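Local coordinates for esterase D (Cellvibrio japonicus, PDB 2W87), which probably cleaves feruloyl esters in plant cell-wall arabinoxylan and pectin, and carries the family 35 carbohydrate-binding module described here, which binds glucuronic acid with calcium, at residues Gly69-Asn74 / Asn108-Ser113; Cys12-Thr17 / Ala39-Ala44; Tyr81-Pro86 / Gln95-Asp100. All blocks are in the same frame, centred on the assembly; numbering follows the deposited sequence. Where two conformers were deposited one is given.

Contact 1 of 3, residues Gly69-Asn74 / Asn108-Ser113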
loop_
_atom_site.group_PDB
_atom_site.type_symbol
_atom_site.label_atom_id
_atom_site.label_comp_id
_atom_site.label_asym_id
_atom_site.label_seq_id
_atom_site.Cartn_x
_atom_site.Cartn_y
_atom_site.Cartn_z
ATOM N N GLY A 69 1.840 -8.220 4.771
ATOM C CA GLY A 69 2.866 -7.246 4.482
ATOM C C GLY A 69 3.447 -6.600 5.735
ATOM O O GLY A 69 2.829 -6.557 6.809
ATOM N N SER A 70 4.672 -6.150 5.583
ATOM C CA SER A 70 5.312 -5.294 6.554
ATOM C C SER A 70 5.150 -3.879 6.020
ATOM O O SER A 70 5.363 -3.644 4.852
ATOM C CB SER A 70 6.790 -5.653 6.669
ATOM O OG SER A 70 7.498 -4.622 7.301
ATOM N N LEU A 71 4.745 -2.949 6.862
ATOM C CA LEU A 71 4.574 -1.578 6.404
ATOM C C LEU A 71 5.502 -0.716 7.234
ATOM O O LEU A 71 5.370 -0.683 8.456
ATOM C CB LEU A 71 3.121 -1.117 6.555
ATOM C CG LEU A 71 2.895 0.284 5.940
ATOM C CD1 LEU A 71 1.538 0.422 5.315
ATOM C CD2 LEU A 71 3.133 1.389 6.929
ATOM N N VAL A 72 6.443 -0.034 6.580
ATOM C CA VAL A 72 7.434 0.777 7.301
ATOM C C VAL A 72 7.368 2.215 6.814
ATOM O O VAL A 72 7.052 2.482 5.656
ATOM C CB VAL A 72 8.892 0.225 7.202
ATOM C CG1 VAL A 72 8.949 -1.214 7.720
ATOM C CG2 VAL A 72 9.452 0.310 5.758
ATOM N N ILE A 73 7.641 3.144 7.722
ATOM C CA ILE A 73 7.656 4.554 7.389
ATOM C C ILE A 73 9.104 5.022 7.427
ATOM O O ILE A 73 9.817 4.805 8.417
ATOM C CB ILE A 73 6.794 5.347 8.347
ATOM C CG1 ILE A 73 5.356 4.831 8.295
ATOM C CG2 ILE A 73 6.833 6.810 8.022
ATOM C CD1 ILE A 73 4.411 5.598 9.196
ATOM N N ASN A 74 9.547 5.638 6.348
ATOM C CA ASN A 74 10.915 6.119 6.235
ATOM C C ASN A 74 11.977 5.047 6.526
ATOM O O ASN A 74 12.932 5.266 7.256
ATOM C CB ASN A 74 11.075 7.364 7.089
ATOM C CG ASN A 74 10.312 8.540 6.522
ATOM O OD1 ASN A 74 10.021 8.599 5.307
ATOM N ND2 ASN A 74 9.995 9.493 7.380
ATOM N N ASN A 108 6.805 11.263 4.495
ATOM C CA ASN A 108 6.654 9.901 4.986
ATOM C C ASN A 108 6.634 8.977 3.783
ATOM O O ASN A 108 5.639 8.965 3.033
ATOM C CB ASN A 108 5.315 9.766 5.706
ATOM C CG ASN A 108 5.248 10.574 6.974
ATOM O OD1 ASN A 108 5.459 10.035 8.070
ATOM N ND2 ASN A 108 4.900 11.869 6.847
ATOM N N ILE A 109 7.737 8.248 3.565
ATOM C CA ILE A 109 7.807 7.238 2.530
ATOM C C ILE A 109 7.300 5.943 3.159
ATOM O O ILE A 109 7.868 5.430 4.116
ATOM C CB ILE A 109 9.237 7.106 1.932
ATOM C CG1 ILE A 109 9.646 8.435 1.277
ATOM C CG2 ILE A 109 9.294 6.005 0.916
ATOM C CD1 ILE A 109 11.102 8.492 0.843
ATOM N N VAL A 110 6.178 5.476 2.648
ATOM C CA VAL A 110 5.501 4.306 3.163
ATOM C C VAL A 110 5.781 3.108 2.240
ATOM O O VAL A 110 5.413 3.127 1.072
ATOM C CB VAL A 110 4.001 4.579 3.245
ATOM C CG1 VAL A 110 3.256 3.311 3.682
ATOM C CG2 VAL A 110 3.726 5.758 4.183
ATOM N N GLN A 111 6.475 2.104 2.752
ATOM C CA GLN A 111 6.811 0.913 1.985
ATOM C C GLN A 111 6.074 -0.289 2.552
ATOM O O GLN A 111 6.280 -0.662 3.714
ATOM C CB GLN A 111 8.327 0.671 1.978
ATOM C CG GLN A 111 8.748 -0.602 1.281
ATOM C CD GLN A 111 10.246 -0.673 0.927
ATOM O OE1 GLN A 111 10.929 0.340 0.828
ATOM N NE2 GLN A 111 10.753 -1.894 0.741
ATOM N N LEU A 112 5.219 -0.884 1.725
ATOM C CA LEU A 112 4.536 -2.113 2.062
ATOM C C LEU A 112 5.261 -3.254 1.330
ATOM O O LEU A 112 5.295 -3.279 0.108
ATOM C CB LEU A 112 3.079 -2.022 1.655
ATOM C CG LEU A 112 2.239 -3.286 1.821
ATOM C CD1 LEU A 112 2.021 -3.540 3.291
ATOM C CD2 LEU A 112 0.902 -3.185 1.047
ATOM N N SER A 113 5.846 -4.181 2.085
ATOM C CA SER A 113 6.669 -5.245 1.531
ATOM C C SER A 113 6.120 -6.625 1.895
ATOM O O SER A 113 5.645 -6.833 3.016
ATOM C CB SER A 113 8.118 -5.131 2.034
ATOM O OG SER A 113 8.659 -3.826 1.855
#

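Contact 2 of 3, residues Cys12-Thr17 / Ala39-Ala44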
loop_
_atom_site.group_PDB
_atom_site.type_symbol
_atom_site.label_atom_id
_atom_site.label_comp_id
_atom_site.label_asym_id
_atom_site.label_seq_id
_atom_site.Cartn_x
_atom_site.Cartn_y
_atom_site.Cartn_z
ATOM N N CYS A 12 5.147 5.905 -5.645
ATOM C CA CYS A 12 6.581 5.947 -5.884
ATOM C C CYS A 12 7.138 4.776 -6.682
ATOM O O CYS A 12 7.978 4.963 -7.555
ATOM C CB CYS A 12 7.340 6.081 -4.562
ATOM S SG CYS A 12 7.014 7.632 -3.764
ATOM N N ARG A 13 6.744 3.569 -6.340
ATOM C CA ARG A 13 7.402 2.405 -6.896
ATOM C C ARG A 13 6.616 1.150 -6.628
ATOM O O ARG A 13 5.913 1.061 -5.632
ATOM C CB ARG A 13 8.806 2.212 -6.270
ATOM C CG ARG A 13 9.636 1.176 -6.965
ATOM C CD ARG A 13 10.959 0.956 -6.309
ATOM N NE ARG A 13 10.944 -0.122 -5.336
ATOM C CZ ARG A 13 11.032 0.045 -4.017
ATOM N NH1 ARG A 13 11.127 1.270 -3.495
ATOM N NH2 ARG A 13 11.016 -1.016 -3.213
ATOM N N VAL A 14 6.703 0.218 -7.572
ATOM C CA VAL A 14 6.351 -1.192 -7.334
ATOM C C VAL A 14 7.505 -2.069 -7.838
ATOM O O VAL A 14 8.030 -1.852 -8.928
ATOM C CB VAL A 14 5.028 -1.622 -7.996
ATOM C CG1 VAL A 14 5.006 -1.300 -9.481
ATOM C CG2 VAL A 14 4.739 -3.121 -7.731
ATOM N N ASP A 15 7.912 -3.017 -6.993
ATOM C CA ASP A 15 8.823 -4.079 -7.419
ATOM C C ASP A 15 7.985 -5.123 -8.119
ATOM O O ASP A 15 7.484 -6.066 -7.492
ATOM C CB ASP A 15 9.558 -4.667 -6.228
ATOM C CG ASP A 15 10.360 -3.632 -5.482
ATOM O OD1 ASP A 15 11.029 -2.807 -6.180
ATOM O OD2 ASP A 15 10.290 -3.616 -4.206
ATOM N N GLY A 16 7.819 -4.939 -9.417
ATOM C CA GLY A 16 6.816 -5.686 -10.184
ATOM C C GLY A 16 6.274 -4.805 -11.299
ATOM O O GLY A 16 7.023 -4.084 -11.930
ATOM N N THR A 17 4.968 -4.847 -11.533
ATOM C CA THR A 17 4.354 -4.096 -12.610
ATOM C C THR A 17 3.094 -3.411 -12.152
ATOM O O THR A 17 2.547 -3.778 -11.127
ATOM C CB THR A 17 3.992 -5.012 -13.819
ATOM O OG1 THR A 17 3.253 -6.161 -13.389
ATOM C CG2 THR A 17 5.231 -5.458 -14.565
ATOM N N ALA A 39 9.259 -8.018 -1.850
ATOM C CA ALA A 39 8.754 -7.190 -2.951
ATOM C C ALA A 39 7.751 -6.161 -2.408
ATOM O O ALA A 39 6.857 -6.498 -1.639
ATOM C CB ALA A 39 8.149 -8.056 -4.048
ATOM N N ALA A 40 7.911 -4.903 -2.828
ATOM C CA ALA A 40 7.203 -3.790 -2.218
ATOM C C ALA A 40 6.382 -2.917 -3.161
ATOM O O ALA A 40 6.579 -2.905 -4.408
ATOM C CB ALA A 40 8.167 -2.934 -1.403
ATOM N N VAL A 41 5.439 -2.203 -2.535
ATOM C CA VAL A 41 4.769 -1.062 -3.144
ATOM C C VAL A 41 5.113 0.098 -2.255
ATOM O O VAL A 41 5.085 -0.036 -1.013
ATOM C CB VAL A 41 3.230 -1.239 -3.268
ATOM C CG1 VAL A 41 2.609 -0.028 -4.004
ATOM C CG2 VAL A 41 2.923 -2.533 -4.000
ATOM N N VAL A 42 5.444 1.237 -2.863
ATOM C CA VAL A 42 5.912 2.403 -2.106
ATOM C C VAL A 42 5.148 3.671 -2.493
ATOM O O VAL A 42 4.957 3.962 -3.688
ATOM C CB VAL A 42 7.441 2.649 -2.273
ATOM C CG1 VAL A 42 7.928 3.788 -1.376
ATOM C CG2 VAL A 42 8.241 1.381 -2.002
ATOM N N TRP A 43 4.704 4.393 -1.460
ATOM C CA TRP A 43 4.036 5.682 -1.581
ATOM C C TRP A 43 4.768 6.713 -0.762
ATOM O O TRP A 43 5.564 6.389 0.119
ATOM C CB TRP A 43 2.600 5.625 -1.051
ATOM C CG TRP A 43 1.727 4.577 -1.661
ATOM C CD1 TRP A 43 0.957 4.711 -2.739
ATOM C CD2 TRP A 43 1.547 3.239 -1.185
ATOM N NE1 TRP A 43 0.290 3.534 -3.006
ATOM C CE2 TRP A 43 0.629 2.613 -2.051
ATOM C CE3 TRP A 43 2.061 2.517 -0.107
ATOM C CZ2 TRP A 43 0.214 1.308 -1.869
ATOM C CZ3 TRP A 43 1.634 1.215 0.075
ATOM C CH2 TRP A 43 0.738 0.622 -0.804
ATOM N N ALA A 44 4.432 7.974 -1.004
ATOM C CA ALA A 44 5.013 9.079 -0.247
ATOM C C ALA A 44 3.907 10.052 0.136
ATOM O O ALA A 44 3.143 10.496 -0.723
ATOM C CB ALA A 44 6.059 9.802 -1.045
#

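Contact 3 of 3, residues Tyr81-Pro86 / Gln95-Asp100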
loop_
_atom_site.group_PDB
_atom_site.type_symbol
_atom_site.label_atom_id
_atom_site.label_comp_id
_atom_site.label_asym_id
_atom_site.label_seq_id
_atom_site.Cartn_x
_atom_site.Cartn_y
_atom_site.Cartn_z
ATOM N N TYR A 81 5.123 -1.702 10.969
ATOM C CA TYR A 81 3.777 -2.178 11.213
ATOM C C TYR A 81 3.540 -3.445 10.440
ATOM O O TYR A 81 4.269 -3.749 9.480
ATOM C CB TYR A 81 2.762 -1.141 10.735
ATOM C CG TYR A 81 2.813 0.186 11.462
ATOM C CD1 TYR A 81 1.981 0.425 12.538
ATOM C CD2 TYR A 81 3.659 1.205 11.041
ATOM C CE1 TYR A 81 2.007 1.632 13.200
ATOM C CE2 TYR A 81 3.708 2.394 11.711
ATOM C CZ TYR A 81 2.864 2.604 12.779
ATOM O OH TYR A 81 2.902 3.806 13.449
ATOM N N THR A 82 2.497 -4.171 10.825
ATOM C CA THR A 82 2.137 -5.406 10.149
ATOM C C THR A 82 0.765 -5.216 9.521
ATOM O O THR A 82 -0.102 -4.643 10.163
ATOM C CB THR A 82 2.127 -6.583 11.140
ATOM O OG1 THR A 82 1.193 -6.316 12.198
ATOM C CG2 THR A 82 3.526 -6.788 11.731
ATOM N N VAL A 83 0.569 -5.672 8.272
ATOM C CA VAL A 83 -0.715 -5.554 7.588
ATOM C C VAL A 83 -1.159 -6.950 7.190
ATOM O O VAL A 83 -0.446 -7.643 6.491
ATOM C CB VAL A 83 -0.623 -4.662 6.323
ATOM C CG1 VAL A 83 -1.965 -4.521 5.653
ATOM C CG2 VAL A 83 -0.084 -3.274 6.678
ATOM N N SER A 84 -2.318 -7.360 7.682
ATOM C CA SER A 84 -2.855 -8.689 7.385
ATOM C C SER A 84 -3.611 -8.632 6.080
ATOM O O SER A 84 -4.506 -7.794 5.930
ATOM C CB SER A 84 -3.813 -9.124 8.483
ATOM O OG SER A 84 -3.151 -9.175 9.730
ATOM N N LEU A 85 -3.298 -9.553 5.178
ATOM C CA LEU A 85 -3.845 -9.558 3.824
ATOM C C LEU A 85 -4.306 -10.980 3.443
ATOM O O LEU A 85 -3.673 -11.678 2.657
ATOM C CB LEU A 85 -2.782 -9.023 2.868
ATOM C CG LEU A 85 -2.371 -7.552 3.099
ATOM C CD1 LEU A 85 -1.122 -7.170 2.255
ATOM C CD2 LEU A 85 -3.508 -6.598 2.797
ATOM N N PRO A 86 -5.446 -11.398 3.987
ATOM C CA PRO A 86 -6.008 -12.708 3.698
ATOM C C PRO A 86 -6.515 -12.845 2.280
ATOM O O PRO A 86 -6.621 -11.874 1.546
ATOM C CB PRO A 86 -7.150 -12.845 4.736
ATOM C CG PRO A 86 -7.500 -11.442 5.083
ATOM C CD PRO A 86 -6.256 -10.633 4.946
ATOM N N GLN A 95 -10.890 -6.244 -1.454
ATOM C CA GLN A 95 -11.266 -5.945 -0.075
ATOM C C GLN A 95 -10.309 -4.851 0.440
ATOM O O GLN A 95 -9.367 -4.428 -0.268
ATOM C CB GLN A 95 -11.189 -7.217 0.765
ATOM C CG GLN A 95 -12.086 -8.313 0.310
ATOM C CD GLN A 95 -13.571 -8.004 0.343
ATOM O OE1 GLN A 95 -14.014 -7.028 0.945
ATOM N NE2 GLN A 95 -14.353 -8.846 -0.314
ATOM N N THR A 96 -10.530 -4.405 1.666
ATOM C CA THR A 96 -9.611 -3.475 2.274
ATOM C C THR A 96 -9.003 -4.026 3.548
ATOM O O THR A 96 -9.600 -4.850 4.269
ATOM C CB THR A 96 -10.252 -2.114 2.586
ATOM O OG1 THR A 96 -11.368 -2.284 3.467
ATOM C CG2 THR A 96 -10.699 -1.403 1.297
ATOM N N ALA A 97 -7.799 -3.548 3.825
ATOM C CA ALA A 97 -7.175 -3.745 5.119
ATOM C C ALA A 97 -6.931 -2.349 5.665
ATOM O O ALA A 97 -6.596 -1.438 4.923
ATOM C CB ALA A 97 -5.870 -4.520 5.001
ATOM N N THR A 98 -7.099 -2.170 6.967
ATOM C CA THR A 98 -6.888 -0.847 7.542
ATOM C C THR A 98 -5.946 -0.942 8.714
ATOM O O THR A 98 -6.045 -1.868 9.521
ATOM C CB THR A 98 -8.207 -0.173 7.978
ATOM O OG1 THR A 98 -7.936 1.172 8.407
ATOM C CG2 THR A 98 -8.860 -0.962 9.111
ATOM N N ILE A 99 -5.040 0.029 8.793
ATOM C CA ILE A 99 -4.106 0.134 9.892
ATOM C C ILE A 99 -3.964 1.611 10.285
ATOM O O ILE A 99 -3.962 2.494 9.414
ATOM C CB ILE A 99 -2.748 -0.482 9.518
ATOM C CG1 ILE A 99 -1.797 -0.478 10.712
ATOM C CG2 ILE A 99 -2.128 0.220 8.329
ATOM C CD1 ILE A 99 -0.838 -1.596 10.690
ATOM N N ASP A 100 -3.919 1.872 11.585
ATOM C CA ASP A 100 -3.599 3.206 12.055
ATOM C C ASP A 100 -2.084 3.329 12.214
ATOM O O ASP A 100 -1.415 2.429 12.703
ATOM C CB ASP A 100 -4.308 3.521 13.364
ATOM C CG ASP A 100 -5.781 3.898 13.168
ATOM O OD1 ASP A 100 -6.285 3.913 12.033
ATOM O OD2 ASP A 100 -6.438 4.209 14.172
#

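Contact 1 of 3, residues Gly69-Asn74 / Asn108-Ser113
With chi1 of -69°, N74 swings CG to the position opposite its own carbonyl carbon and beside its backbone N, which brings the side-chain OD1 to I109 N at the end of the pairing. The I109 N to N74 OD1 bond is 2.9 Å and almost straight at hydrogen, although the donor stands above the amide plane and not on a lone pair. N74 N returns the bond to I109 O, at 2.8 Å, and the side-chain amide of N74 thus supplies the acceptor for I109 N in this last pairing. ND2 is held by N78 and by the N107 carbonyl. Farther along, V72 with Q111 and S70 with S113 are hydrogen-bonded pairs in one sheet of the beta-sandwich module, each joined by two backbone bonds. Non-hydrogen-bonded pairs alternate with them and turn L71, I73, V110 and L112 to the other face. There V110 CG1 touches both methyls of L71, 3.7 Å from CD1 and 3.8 Å from CD2. I73 CG2 lies alongside N108, 3.5 Å from OD1, an oxygen hydrogen-bonded to V104 N. On the opposite face, V72 CG2, in the conformer given, rests 4.0 Å from Q111 CB.

Contact 2 of 3, residues Cys12-Thr17 / Ala39-Ala44
C12 and R13 both face V42 in a classic beta bulge, set in the antiparallel pairing of strand 11-14 with strand 40-47 of the beta-sandwich. V42 O therefore takes two backbone donors, C12 N at 2.8 Å and R13 N at 3.2 Å, both arriving from the same face of the carbonyl plane. R13 O repays the pair by accepting V42 N. Beyond the non-hydrogen-bonded pair V14 and V41, whose side chains lie alongside each other, D15 N gives its hydrogen to A40 O nearly along the C=O axis. D15 is also the centre of an inverse gamma turn, and here its carboxylate takes over from the backbone: A40 N donates to D15 OD2, 3.0 Å away, on the anti side. The syn side of the same oxygen receives R13 NH2, while R13 NE reaches OD1 at 2.8 Å from above the carboxylate plane. This side-on, two-nitrogen salt bridge fixes the rotation of the carboxylate and is likely to favour its charged form. The arginine chain runs out with CG anti to the backbone N (chi1 -170°) and bends at chi3 (93°), laying one face of the guanidinium over V42 CG2. At the bulged end, C12 is tied by a disulfide to C138 near the chain terminus. On the far side of strand 40-47, V41 and W43 pair with strand 106-114. The C12 sulfur also packs against strand 40-47, with SG 3.6 Å from A44 CB.

Contact 3 of 3, residues Tyr81-Pro86 / Gln95-Asp100
A97 sends its CB toward the facing segment and meets an apolar group formed by V83 and L85. The methyl lies 3.8 Å from L85 CD2 and 4.0 Å from V83 CG1, and it also meets the carbonyl oxygen of S84. The CB of L85 points to one side, but its chain curves back and brings CD2 to the methyl. T98 turns the other way, its hydroxyl bonded to L55 O, and I99 follows as the main apolar projection. With CG1 anti to the backbone N (chi1 -175°), its chain carries CD1 across to Y81, 3.6 Å from CB, the two side chains crossing obliquely. The same methyl closes on T82 O at 3.2 Å, a tight packing contact, while CG2 stays more loosely beside V83 CG2. The CB of D100 points away, and OD1 bonds T54 OG1, but its carbonyl O remains near the tyrosine ring, 3.5 Å from CE1. Y81 OH extends past this point to D102 N. Such side-chain packing between layers, with segment axes about 8 Å apart, is characteristic of a beta-sandwich: strand 80-83 borders 69-73 in one sheet, and strand 95-103 is the outermost strand beside 51-60 in the other.

Contacts 1 and 2 are ladders within one sheet, and contact 3 is a packing of that sheet against the other. Strand 40-47 pairs with strand 106-114, so contacts 1 and 2 abut: V110 N probably bonds W43 O, and L112 O probably accepts V41 N. Strand 69-73 likewise passes contact 1 on to strand 80-83 of contact 3. Contact 2 is the most buried, through A39 to A44, while its salt bridge and disulfide lie on the partly exposed strand 11-14 side; contact 1 is partly buried, with an apolar inner face; contact 3 relies on apolar side chains between strands whose other side chains face solvent. Contacts 2 and 3 lie on opposite sides of the chain's centre.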